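Local coordinates for protein mandelate racemase/muconate lactonizing enzyme (Roseovarius nubinhibens, PDB 2QDD) that is a magnesium-binding member of the enolase superfamily, of the mandelate racemase/muconate lactonizing enzyme family, whose precise reaction is unknown, at residues A166-S171 against R199-A204; W218-C223 against P239-E244. All blocks are in the same frame, centred on the assembly; numbering follows the deposited sequence.

Contact 1. Residues A166-S171 against R199-A204; sequences AKIGGS and RAWTPA
The indole of Trp201 meets 166-171 along its nitrogen side and its benzene end. At the edge, near the ring plane, lies the carbonyl oxygen of Gly170, with Gly170 O 3.5 Å from Trp201 NE1. Two other groups approach obliquely. The terminal methyl of Ile168 reaches the far end of the six-membered ring, Ile168 CD1 standing 3.7 Å from Trp201 CH2, while the backbone carbon Gly169 CA comes within 3.8 Å of Trp201 NE1. Ile168 gets there because CG1 sits between its own backbone N and carbonyl carbon (chi1 57°), from where the chain runs on to bring CD1 to the ring. The indole N-H has its strongest partner elsewhere: Trp201 NE1 is hydrogen-bonded to Asp176 OD2, and OD1 of the same carboxylate accepts from Gly169 N.

Beside the indole, Ala200 points its methyl at the glycine pair, with Ala200 CB 3.6 Å from Gly170 N and 4.1 Å from Gly169 CA. Both glycines take positive phi (117° and 106°), and the bare CA of Gly169 lies close to methyl and indole nitrogen alike.

The segments are the loop leaving strand 163-167 and the loop entering helix 203-210, both in the barrel domain of the enolase superfamily. Just before the first loop, Lys167 NZ forms a salt bridge with the magnesium-site residue Asp196, which places the contact beside the metal site. Because Asp176, on helix 173-185, holds both the indole N-H and the Gly169 N-H, the position of the indole is tied to that of the glycine pair.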
loop_
_atom_site.group_PDB
_atom_site.type_symbol
_atom_site.label_atom_id
_atom_site.label_comp_id
_atom_site.label_asym_id
_atom_site.label_seq_id
_atom_site.Cartn_x
_atom_site.Cartn_y
_atom_site.Cartn_z
ATOM N N ALA A 166 8.687 -34.393 -8.240
ATOM C CA ALA A 166 7.899 -35.259 -7.373
ATOM C C ALA A 166 6.462 -34.761 -7.263
ATOM O O ALA A 166 6.212 -33.634 -6.834
ATOM C CB ALA A 166 8.540 -35.355 -5.999
ATOM N N LYS A 167 5.520 -35.609 -7.660
ATOM C CA LYS A 167 4.111 -35.225 -7.727
ATOM C C LYS A 167 3.418 -35.520 -6.398
ATOM O O LYS A 167 3.244 -36.680 -6.019
ATOM C CB LYS A 167 3.406 -35.944 -8.882
ATOM C CG LYS A 167 4.174 -35.955 -10.193
ATOM C CD LYS A 167 3.955 -34.689 -10.999
ATOM C CE LYS A 167 5.036 -34.529 -12.061
ATOM N NZ LYS A 167 4.896 -33.241 -12.800
ATOM N N ILE A 168 3.047 -34.459 -5.685
ATOM C CA ILE A 168 2.346 -34.573 -4.407
ATOM C C ILE A 168 0.997 -33.857 -4.488
ATOM O O ILE A 168 0.601 -33.395 -5.561
ATOM C CB ILE A 168 3.189 -34.020 -3.230
ATOM C CG1 ILE A 168 3.576 -32.559 -3.478
ATOM C CG2 ILE A 168 4.426 -34.892 -2.987
ATOM C CD1 ILE A 168 3.911 -31.799 -2.231
ATOM N N GLY A 169 0.290 -33.775 -3.361
ATOM C CA GLY A 169 -1.010 -33.105 -3.310
ATOM C C GLY A 169 -2.154 -34.034 -2.949
ATOM O O GLY A 169 -1.961 -35.241 -2.782
ATOM N N GLY A 170 -3.352 -33.465 -2.840
ATOM C CA GLY A 170 -4.452 -34.090 -2.108
ATOM C C GLY A 170 -4.699 -33.394 -0.783
ATOM O O GLY A 170 -3.818 -32.706 -0.261
ATOM N N SER A 171 -5.897 -33.579 -0.230
ATOM C CA SER A 171 -6.325 -32.843 0.966
ATOM C C SER A 171 -6.042 -33.571 2.291
ATOM O O SER A 171 -6.591 -33.204 3.336
ATOM C CB SER A 171 -7.800 -32.424 0.860
ATOM O OG SER A 171 -8.626 -33.505 0.456
ATOM N N ARG A 199 -1.978 -27.630 -8.265
ATOM C CA ARG A 199 -3.192 -26.915 -7.830
ATOM C C ARG A 199 -4.107 -27.660 -6.849
ATOM O O ARG A 199 -5.234 -27.234 -6.607
ATOM C CB ARG A 199 -3.988 -26.359 -9.022
ATOM C CG ARG A 199 -3.171 -25.509 -9.975
ATOM C CD ARG A 199 -3.950 -25.166 -11.223
ATOM N NE ARG A 199 -3.927 -26.272 -12.176
ATOM C CZ ARG A 199 -4.469 -26.240 -13.390
ATOM N NH1 ARG A 199 -4.380 -27.305 -14.177
ATOM N NH2 ARG A 199 -5.088 -25.149 -13.824
ATOM N N ALA A 200 -3.609 -28.747 -6.267
ATOM C CA ALA A 200 -4.425 -29.628 -5.431
ATOM C C ALA A 200 -4.649 -29.117 -4.001
ATOM O O ALA A 200 -5.483 -29.657 -3.277
ATOM C CB ALA A 200 -3.843 -31.036 -5.412
ATOM N N TRP A 201 -3.909 -28.087 -3.597
ATOM C CA TRP A 201 -4.083 -27.486 -2.280
ATOM C C TRP A 201 -5.012 -26.272 -2.294
ATOM O O TRP A 201 -5.119 -25.561 -3.298
ATOM C CB TRP A 201 -2.727 -27.114 -1.680
ATOM C CG TRP A 201 -1.893 -28.292 -1.281
ATOM C CD1 TRP A 201 -2.326 -29.573 -1.061
ATOM C CD2 TRP A 201 -0.478 -28.300 -1.041
ATOM N NE1 TRP A 201 -1.266 -30.376 -0.702
ATOM C CE2 TRP A 201 -0.121 -29.621 -0.686
ATOM C CE3 TRP A 201 0.526 -27.323 -1.106
ATOM C CZ2 TRP A 201 1.193 -29.985 -0.388
ATOM C CZ3 TRP A 201 1.830 -27.685 -0.801
ATOM C CH2 TRP A 201 2.152 -29.005 -0.455
ATOM N N THR A 202 -5.706 -26.061 -1.180
ATOM C CA THR A 202 -6.224 -24.735 -0.824
ATOM C C THR A 202 -5.129 -24.016 -0.023
ATOM O O THR A 202 -4.196 -24.680 0.452
ATOM C CB THR A 202 -7.518 -24.853 0.015
ATOM O OG1 THR A 202 -7.332 -25.821 1.057
ATOM C CG2 THR A 202 -8.710 -25.237 -0.871
ATOM N N PRO A 203 -5.206 -22.668 0.100
ATOM C CA PRO A 203 -4.221 -21.947 0.925
ATOM C C PRO A 203 -4.001 -22.510 2.330
ATOM O O PRO A 203 -2.862 -22.557 2.786
ATOM C CB PRO A 203 -4.797 -20.530 0.997
ATOM C CG PRO A 203 -5.540 -20.378 -0.267
ATOM C CD PRO A 203 -6.153 -21.731 -0.535
ATOM N N ALA A 204 -5.075 -22.959 2.978
ATOM C CA ALA A 204 -5.024 -23.540 4.323
ATOM C C ALA A 204 -4.138 -24.778 4.429
ATOM O O ALA A 204 -3.334 -24.898 5.357
ATOM C CB ALA A 204 -6.420 -23.880 4.779
#

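Contact 2. Residues W218-C223 against P239-E244; sequences WIEQPC and PIMLDE
Three carboxylates of the magnesium site, Glu220, Asp243 and Glu244, gather where two neighbouring parallel strands end. No metal is bound in this chain, and Glu220 OE2 lies 3.3 Å from Asp243 OD2, two acceptors with carboxylate planes 55° apart, as expected of a site made to hold a cation, which would probably ease their mutual repulsion. Salt bridges from Lys265 to Glu220 and from Arg270 and Lys267 to Asp243 would offset part of this charge; Glu244 is hydrogen-bonded to the Tyr59 hydroxyl. Glu220 holds its carboxylate well out from the strand, its CG opposite the backbone N (chi1 -169°) and the chain extended beyond.

Strands 218-220 and 240-242, joined through helix 226-233, form a beta-alpha-beta unit of the barrel. Their parallel pairing runs through Ile219 N to Pro239 O, Met241 N to Ile219 O (2.8 Å) and Gln221 N to Met241 O.

Beyond the strands, the amide of Gln221 continues the link. Its OE1 accepts Asp243 N at 2.8 Å, in the carbonyl plane, and its NE2 donates to Cys223 O at 2.9 Å, so both ends of the amide are gripped and its rotation is fixed beside two metal ligands.

At the other end, the indole of Trp218 is sandwiched. Pro239 CB packs on one face, and on the opposite face Met241 CE lies 3.5 Å from the centroid of the six-membered ring, a CH-pi contact; Met241 SD, 5.1 Å from the same centroid, adds a Met-aromatic contact.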
loop_
_atom_site.group_PDB
_atom_site.type_symbol
_atom_site.label_atom_id
_atom_site.label_comp_id
_atom_site.label_asym_id
_atom_site.label_seq_id
_atom_site.Cartn_x
_atom_site.Cartn_y
_atom_site.Cartn_z
ATOM N N TRP A 218 11.905 -26.130 -4.048
ATOM C CA TRP A 218 10.855 -25.574 -4.912
ATOM C C TRP A 218 9.479 -26.180 -4.678
ATOM O O TRP A 218 9.337 -27.399 -4.576
ATOM C CB TRP A 218 11.209 -25.803 -6.377
ATOM C CG TRP A 218 12.159 -24.814 -6.981
ATOM C CD1 TRP A 218 13.449 -25.049 -7.363
ATOM C CD2 TRP A 218 11.881 -23.451 -7.325
ATOM N NE1 TRP A 218 14.000 -23.915 -7.900
ATOM C CE2 TRP A 218 13.059 -22.919 -7.896
ATOM C CE3 TRP A 218 10.757 -22.625 -7.198
ATOM C CZ2 TRP A 218 13.143 -21.603 -8.345
ATOM C CZ3 TRP A 218 10.844 -21.309 -7.637
ATOM C CH2 TRP A 218 12.030 -20.811 -8.199
ATOM N N ILE A 219 8.471 -25.317 -4.595
ATOM C CA ILE A 219 7.076 -25.741 -4.614
ATOM C C ILE A 219 6.417 -25.173 -5.856
ATOM O O ILE A 219 6.370 -23.952 -6.042
ATOM C CB ILE A 219 6.299 -25.266 -3.353
ATOM C CG1 ILE A 219 7.010 -25.694 -2.062
ATOM C CG2 ILE A 219 4.848 -25.764 -3.385
ATOM C CD1 ILE A 219 7.276 -27.198 -1.921
ATOM N N GLU A 220 5.921 -26.062 -6.709
ATOM C CA GLU A 220 5.310 -25.650 -7.961
ATOM C C GLU A 220 3.803 -25.534 -7.795
ATOM O O GLU A 220 3.138 -26.500 -7.398
ATOM C CB GLU A 220 5.670 -26.614 -9.092
ATOM C CG GLU A 220 5.299 -26.117 -10.484
ATOM C CD GLU A 220 5.402 -27.202 -11.550
ATOM O OE1 GLU A 220 6.328 -28.044 -11.467
ATOM O OE2 GLU A 220 4.558 -27.208 -12.476
ATOM N N GLN A 221 3.301 -24.329 -8.080
ATOM C CA GLN A 221 1.874 -23.999 -8.172
ATOM C C GLN A 221 0.970 -24.723 -7.159
ATOM O O GLN A 221 0.227 -25.642 -7.524
ATOM C CB GLN A 221 1.378 -24.138 -9.621
ATOM C CG GLN A 221 -0.043 -23.628 -9.874
ATOM C CD GLN A 221 -0.117 -22.186 -10.292
ATOM O OE1 GLN A 221 0.627 -21.740 -11.158
ATOM N NE2 GLN A 221 -1.050 -21.449 -9.700
ATOM N N PRO A 222 1.051 -24.328 -5.872
ATOM C CA PRO A 222 0.319 -25.079 -4.853
ATOM C C PRO A 222 -1.206 -24.923 -4.964
ATOM O O PRO A 222 -1.942 -25.858 -4.651
ATOM C CB PRO A 222 0.857 -24.510 -3.532
ATOM C CG PRO A 222 1.355 -23.151 -3.866
ATOM C CD PRO A 222 1.804 -23.192 -5.300
ATOM N N CYS A 223 -1.657 -23.765 -5.441
ATOM C CA CYS A 223 -3.073 -23.416 -5.462
ATOM C C CYS A 223 -3.535 -23.017 -6.868
ATOM O O CYS A 223 -2.730 -22.930 -7.790
ATOM C CB CYS A 223 -3.347 -22.292 -4.460
ATOM S SG CYS A 223 -2.886 -22.679 -2.744
ATOM N N PRO A 239 10.797 -21.428 -1.859
ATOM C CA PRO A 239 10.648 -20.840 -3.195
ATOM C C PRO A 239 9.387 -21.328 -3.918
ATOM O O PRO A 239 9.091 -22.523 -3.903
ATOM C CB PRO A 239 11.901 -21.337 -3.947
ATOM C CG PRO A 239 12.872 -21.701 -2.899
ATOM C CD PRO A 239 12.041 -22.214 -1.753
ATOM N N ILE A 240 8.657 -20.402 -4.536
ATOM C CA ILE A 240 7.410 -20.738 -5.221
ATOM C C ILE A 240 7.557 -20.574 -6.731
ATOM O O ILE A 240 7.991 -19.527 -7.220
ATOM C CB ILE A 240 6.180 -19.967 -4.633
ATOM C CG1 ILE A 240 5.602 -20.738 -3.446
ATOM C CG2 ILE A 240 5.061 -19.782 -5.665
ATOM C CD1 ILE A 240 5.908 -20.121 -2.116
ATOM N N MET A 241 7.217 -21.641 -7.452
ATOM C CA MET A 241 7.226 -21.678 -8.912
ATOM C C MET A 241 5.780 -21.619 -9.401
ATOM O O MET A 241 4.956 -22.448 -9.010
ATOM C CB MET A 241 7.901 -22.975 -9.375
ATOM C CG MET A 241 7.777 -23.321 -10.859
ATOM S SD MET A 241 9.090 -22.709 -11.919
ATOM C CE MET A 241 10.581 -22.940 -10.938
ATOM N N LEU A 242 5.468 -20.635 -10.238
ATOM C CA LEU A 242 4.137 -20.551 -10.843
ATOM C C LEU A 242 4.123 -21.114 -12.254
ATOM O O LEU A 242 5.164 -21.178 -12.902
ATOM C CB LEU A 242 3.629 -19.113 -10.846
ATOM C CG LEU A 242 3.401 -18.462 -9.482
ATOM C CD1 LEU A 242 2.899 -17.059 -9.693
ATOM C CD2 LEU A 242 2.432 -19.254 -8.619
ATOM N N ASP A 243 2.939 -21.523 -12.717
ATOM C CA ASP A 243 2.785 -22.241 -13.987
ATOM C C ASP A 243 1.399 -21.988 -14.586
ATOM O O ASP A 243 1.233 -21.095 -15.414
ATOM C CB ASP A 243 3.064 -23.745 -13.791
ATOM C CG ASP A 243 3.035 -24.550 -15.105
ATOM O OD1 ASP A 243 3.048 -23.957 -16.207
ATOM O OD2 ASP A 243 3.007 -25.797 -15.027
ATOM N N GLU A 244 0.405 -22.758 -14.152
ATOM C CA GLU A 244 -0.873 -22.860 -14.867
ATOM C C GLU A 244 -1.764 -21.618 -14.789
ATOM O O GLU A 244 -2.636 -21.440 -15.636
ATOM C CB GLU A 244 -1.649 -24.096 -14.406
ATOM C CG GLU A 244 -1.003 -25.423 -14.815
ATOM C CD GLU A 244 -0.079 -25.992 -13.744
ATOM O OE1 GLU A 244 0.234 -25.272 -12.774
ATOM O OE2 GLU A 244 0.336 -27.164 -13.869
#

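Contact 1 closes before contact 2 opens along the chain, and their centres lie 11 Å apart on the same side of the chain's centre. Both reach the same sheet, in which strands 163-167, 192-196, 218-220 and 240-242 are successive parallel neighbours, and helix 203-210 leads from one contact to strand 218-220 of the other. The two touch directly: Arg199 N lies 3.1 Å from Gln221 O and Trp201 N 3.2 Å from Pro222 O, both probable hydrogen bonds. The loop that follows Asp196, the magnesium-site residue ending strand 192-196, thus probably joins backbone to backbone with the loop after Glu220, at the C-terminal ends of the barrel strands, where the magnesium ligands lie.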